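Local coordinates for N-carbamoylsarcosine amidase related protein (PDB 3EEF), which probably hydrolyses N-carbamoylsarcosine as a zinc-containing amidase of the isochorismatase-like cysteine hydrolase family, at residues Asp102-Leu105 against Arg106-Ile110; Ala128-Ala131 against Leu132-Tyr136. All blocks are in the same frame, centred on the assembly; numbering follows the deposited sequence.

Contact 1: Asp102-Leu105 against Arg106-Ile110; sequences DMIL and RANGI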
loop_
_atom_site.group_PDB
_atom_site.type_symbol
_atom_site.label_atom_id
_atom_site.label_comp_id
_atom_site.label_asym_id
_atom_site.label_seq_id
_atom_site.Cartn_x
_atom_site.Cartn_y
_atom_site.Cartn_z
ATOM N N ASP A 102 -2.637 -8.115 -6.006
ATOM C CA ASP A 102 -3.249 -8.605 -4.801
ATOM C C ASP A 102 -4.761 -8.684 -5.013
ATOM O O ASP A 102 -5.408 -9.617 -4.571
ATOM C CB ASP A 102 -2.877 -7.723 -3.616
ATOM C CG ASP A 102 -3.340 -8.308 -2.305
ATOM O OD1 ASP A 102 -3.008 -9.481 -2.043
ATOM O OD2 ASP A 102 -4.073 -7.608 -1.579
HETATM N N MSE A 103 -5.314 -7.727 -5.738
HETATM C CA MSE A 103 -6.744 -7.728 -6.002
HETATM C C MSE A 103 -7.188 -9.014 -6.693
HETATM O O MSE A 103 -8.175 -9.642 -6.296
HETATM C CB MSE A 103 -7.117 -6.539 -6.877
HETATM C CG MSE A 103 -6.948 -5.202 -6.207
HETATM SE SE MSE A 103 -7.739 -3.710 -7.240
HETATM C CE MSE A 103 -9.665 -4.305 -7.129
ATOM N N ILE A 104 -6.436 -9.410 -7.700
ATOM C CA ILE A 104 -6.790 -10.552 -8.527
ATOM C C ILE A 104 -6.729 -11.823 -7.691
ATOM O O ILE A 104 -7.611 -12.696 -7.808
ATOM C CB ILE A 104 -5.821 -10.729 -9.676
ATOM C CG1 ILE A 104 -5.954 -9.578 -10.649
ATOM C CG2 ILE A 104 -6.057 -12.070 -10.426
ATOM C CD1 ILE A 104 -4.698 -9.411 -11.537
ATOM N N LEU A 105 -5.666 -11.921 -6.876
ATOM C CA LEU A 105 -5.495 -13.064 -5.975
ATOM C C LEU A 105 -6.629 -13.125 -4.947
ATOM O O LEU A 105 -7.151 -14.175 -4.636
ATOM C CB LEU A 105 -4.145 -12.967 -5.256
ATOM C CG LEU A 105 -2.873 -12.942 -6.108
ATOM C CD1 LEU A 105 -1.596 -12.859 -5.205
ATOM C CD2 LEU A 105 -2.858 -14.145 -7.001
ATOM N N ARG A 106 -6.990 -11.984 -4.381
ATOM C CA ARG A 106 -8.068 -11.998 -3.410
ATOM C C ARG A 106 -9.402 -12.296 -4.079
ATOM O O ARG A 106 -10.197 -13.029 -3.516
ATOM C CB ARG A 106 -8.162 -10.698 -2.657
ATOM C CG ARG A 106 -7.009 -10.498 -1.705
ATOM C CD ARG A 106 -7.474 -9.787 -0.480
ATOM N NE ARG A 106 -6.596 -8.690 -0.135
ATOM C CZ ARG A 106 -6.715 -7.978 0.971
ATOM N NH1 ARG A 106 -7.678 -8.256 1.838
ATOM N NH2 ARG A 106 -5.867 -7.000 1.202
ATOM N N ALA A 107 -9.640 -11.749 -5.271
ATOM C CA ALA A 107 -10.932 -11.962 -5.950
ATOM C C ALA A 107 -11.142 -13.431 -6.313
ATOM O O ALA A 107 -12.270 -13.881 -6.462
ATOM C CB ALA A 107 -11.056 -11.104 -7.199
ATOM N N ASN A 108 -10.058 -14.167 -6.504
ATOM C CA ASN A 108 -10.176 -15.586 -6.860
ATOM C C ASN A 108 -9.897 -16.469 -5.615
ATOM O O ASN A 108 -9.590 -17.629 -5.740
ATOM C CB ASN A 108 -9.264 -15.935 -8.057
ATOM C CG ASN A 108 -9.665 -15.210 -9.396
ATOM O OD1 ASN A 108 -10.296 -15.798 -10.283
ATOM N ND2 ASN A 108 -9.261 -13.961 -9.545
ATOM N N GLY A 109 -10.031 -15.900 -4.412
ATOM C CA GLY A 109 -9.917 -16.649 -3.150
ATOM C C GLY A 109 -8.579 -17.323 -2.864
ATOM O O GLY A 109 -8.519 -18.260 -2.050
ATOM N N ILE A 110 -7.500 -16.823 -3.486
ATOM C CA ILE A 110 -6.195 -17.498 -3.502
ATOM C C ILE A 110 -5.494 -17.493 -2.151
ATOM O O ILE A 110 -5.553 -16.510 -1.431
ATOM C CB ILE A 110 -5.245 -16.863 -4.521
ATOM C CG1 ILE A 110 -5.804 -17.010 -5.932
ATOM C CG2 ILE A 110 -3.863 -17.490 -4.442
ATOM C CD1 ILE A 110 -6.222 -18.422 -6.314
#
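Asp102 and Arg106, one helical turn apart, are joined by a salt bridge in which Arg106 NE donates to Asp102 OD2 at 3.1 Å. The oxygen lies at the guanidinium edge, in its plane, but NE comes to the syn side of OD2 from outside the carboxylate plane, the two flat groups being turned 61° apart. A weak second bond runs from Arg106 NH2 to the same Asp102 OD2. With chi1 at -70°, Arg106 CG stands beside its own backbone N and 3.4 Å from Asp102 O; bends at chi2 and chi3 then bring NE and NH2 to the carboxylate. Each ion has another partner: Asp102 OD1 probably bonds Tyr136 OH, and Asp102 OD2 and Arg106 NH2 make reciprocal salt bridges with Arg106 and Asp102 of the second subunit. With the two Arg106 groups close together at this interface, the carboxylates probably offset their like charges. A leucine in place of Arg106 would probably leave the Asp102 carboxylates of both subunits without these cationic mates.

Further along, helix 101-107 ends in a Schellman motif: Gly109, at positive phi, is C-prime, Gly109 N bonds Arg106 O, and Ile110 N reaches back to Leu105 O at 2.9 Å. The reversal lays Ile110 CB 4.1 Å from Leu105 CB, and both side chains pack on Ala4 of strand 3-8. Asn108 adds a side-chain bond to this end. Its CG stands beside its own backbone N (chi1 -65°), turning the amide back along the helix; Asn108 ND2 meets Ile104 O at 2.7 Å, nearly straight and close to the amide plane. Asn108 N bonds the same Ile104 O, giving that carbonyl two donors from one residue, while Ile104 CG2 lies alongside Asn108 ND2 at 3.8 Å.

Contact 2: Ala128-Ala131 against Leu132-Tyr136; sequences AADA and LYRNY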
loop_
_atom_site.group_PDB
_atom_site.type_symbol
_atom_site.label_atom_id
_atom_site.label_comp_id
_atom_site.label_asym_id
_atom_site.label_seq_id
_atom_site.Cartn_x
_atom_site.Cartn_y
_atom_site.Cartn_z
ATOM N N ALA A 128 8.113 -12.659 -3.977
ATOM C CA ALA A 128 7.949 -13.655 -2.890
ATOM C C ALA A 128 7.779 -12.953 -1.550
ATOM O O ALA A 128 6.865 -13.250 -0.781
ATOM C CB ALA A 128 9.167 -14.583 -2.832
ATOM N N ALA A 129 8.666 -12.000 -1.295
ATOM C CA ALA A 129 8.659 -11.199 -0.077
ATOM C C ALA A 129 7.297 -10.581 0.161
ATOM O O ALA A 129 6.710 -10.695 1.254
ATOM C CB ALA A 129 9.748 -10.092 -0.170
ATOM N N ASP A 130 6.783 -9.934 -0.866
ATOM C CA ASP A 130 5.481 -9.264 -0.741
ATOM C C ASP A 130 4.328 -10.224 -0.519
ATOM O O ASP A 130 3.354 -9.856 0.123
ATOM C CB ASP A 130 5.191 -8.417 -1.959
ATOM C CG ASP A 130 5.767 -7.010 -1.848
ATOM O OD1 ASP A 130 5.971 -6.537 -0.704
ATOM O OD2 ASP A 130 6.001 -6.382 -2.912
ATOM N N ALA A 131 4.418 -11.418 -1.116
ATOM C CA ALA A 131 3.444 -12.502 -0.957
ATOM C C ALA A 131 3.358 -12.892 0.501
ATOM O O ALA A 131 2.273 -13.005 1.062
ATOM C CB ALA A 131 3.893 -13.715 -1.794
ATOM N N LEU A 132 4.531 -13.067 1.117
ATOM C CA LEU A 132 4.646 -13.366 2.535
ATOM C C LEU A 132 3.996 -12.340 3.430
ATOM O O LEU A 132 3.208 -12.678 4.277
ATOM C CB LEU A 132 6.103 -13.496 2.937
ATOM C CG LEU A 132 6.269 -14.039 4.366
ATOM C CD1 LEU A 132 5.639 -15.444 4.473
ATOM C CD2 LEU A 132 7.713 -14.080 4.724
ATOM N N TYR A 133 4.351 -11.076 3.270
ATOM C CA TYR A 133 3.712 -9.996 4.024
ATOM C C TYR A 133 2.170 -10.069 3.948
ATOM O O TYR A 133 1.460 -9.740 4.897
ATOM C CB TYR A 133 4.124 -8.647 3.468
ATOM C CG TYR A 133 5.621 -8.320 3.415
ATOM C CD1 TYR A 133 6.587 -9.171 3.941
ATOM C CD2 TYR A 133 6.046 -7.116 2.871
ATOM C CE1 TYR A 133 7.920 -8.845 3.901
ATOM C CE2 TYR A 133 7.381 -6.774 2.835
ATOM C CZ TYR A 133 8.309 -7.644 3.347
ATOM O OH TYR A 133 9.635 -7.337 3.296
ATOM N N ARG A 134 1.664 -10.456 2.789
ATOM C CA ARG A 134 0.231 -10.539 2.567
ATOM C C ARG A 134 -0.325 -11.947 2.875
ATOM O O ARG A 134 -1.402 -12.286 2.410
ATOM C CB ARG A 134 -0.063 -10.171 1.107
ATOM C CG ARG A 134 0.092 -8.710 0.818
ATOM C CD ARG A 134 0.332 -8.433 -0.643
ATOM N NE ARG A 134 0.535 -7.010 -0.803
ATOM C CZ ARG A 134 1.670 -6.366 -0.579
ATOM N NH1 ARG A 134 2.772 -7.008 -0.211
ATOM N NH2 ARG A 134 1.694 -5.048 -0.710
ATOM N N ASN A 135 0.424 -12.769 3.616
ATOM C CA ASN A 135 -0.078 -14.031 4.165
ATOM C C ASN A 135 -0.425 -15.124 3.149
ATOM O O ASN A 135 -1.178 -16.039 3.465
ATOM C CB ASN A 135 -1.307 -13.756 5.063
ATOM C CG ASN A 135 -1.477 -14.785 6.202
ATOM O OD1 ASN A 135 -0.506 -15.204 6.855
ATOM N ND2 ASN A 135 -2.733 -15.167 6.459
ATOM N N TYR A 136 0.120 -15.042 1.945
ATOM C CA TYR A 136 0.112 -16.156 1.009
ATOM C C TYR A 136 1.148 -17.200 1.403
ATOM O O TYR A 136 2.189 -16.865 1.980
ATOM C CB TYR A 136 0.426 -15.667 -0.407
ATOM C CG TYR A 136 -0.627 -14.733 -0.919
ATOM C CD1 TYR A 136 -1.843 -15.229 -1.377
ATOM C CD2 TYR A 136 -0.449 -13.363 -0.877
ATOM C CE1 TYR A 136 -2.840 -14.387 -1.814
ATOM C CE2 TYR A 136 -1.461 -12.498 -1.296
ATOM C CZ TYR A 136 -2.646 -13.019 -1.770
ATOM O OH TYR A 136 -3.648 -12.191 -2.198
HETATM O O HOH W 1 4.832 -4.543 0.627
#
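Leu132 N to Ala128 O and Tyr133 N to Ala129 O continue the regular helical bonding to the end of helix 123-133, where a Schellman motif closes it: Asn135, at positive phi, is C-prime, Asn135 N bonds Leu132 O, and Tyr136 N bonds Ala131 O at 3.1 Å. The turn carries the chain toward strand 137-141 of a beta-alpha-beta unit and sets Tyr136 CB 4.2 Å from Ala131 CB, with the edge of the tyrosine ring by Ala131 O.

Arg134 runs extended from CG to NE, then turns at chi4 (81°) to bring NH1 to Asp130 O at 2.9 Å, the oxygen lying in the guanidinium plane. Arg134 N bonds this carbonyl from its opposite face. Arg134 NH1 also forms a salt bridge to Asp130 OD1 at 3.3 Å, though the carboxylate and guanidinium planes stand 73° apart. A water donates to Asp130 OD1 at 2.7 Å and accepts weakly from Arg134 NH1, while Asp130 OD2 bonds Ser94 OG.

Ala129 O sits over one face of the Tyr133 ring, displaced toward its rim, 3.1 Å from CD1; Asp130 OD1 comes near Tyr133 CD2. Tyr133 also meets Tyr97 of the fourth subunit. Arg134 NH1 thus binds both a main-chain carbonyl and a carboxylate, and its positive charge probably offsets that carboxylate and the negative end of the helix dipole.

How the contacts relate
From the N terminus, the chain passes through contact 1 (102-110) and then contact 2 (128-136). Each closes a short local turn at the C-terminal end of a helix, and the two stand in series, neither nested nor crossed. Contact 1 leads from helix 101-107 into strand 112-116; helix 123-133 follows, and contact 2 leads on to strand 137-141, the neighbour of 112-116 in the parallel sheet. Their centres lie 13 Å apart, and Tyr136 ties them together: its OH, 2.8 Å from Asp102 OD1 in the probable hydrogen bond, also packs on Leu105 CB. Both contacts also meet the second subunit.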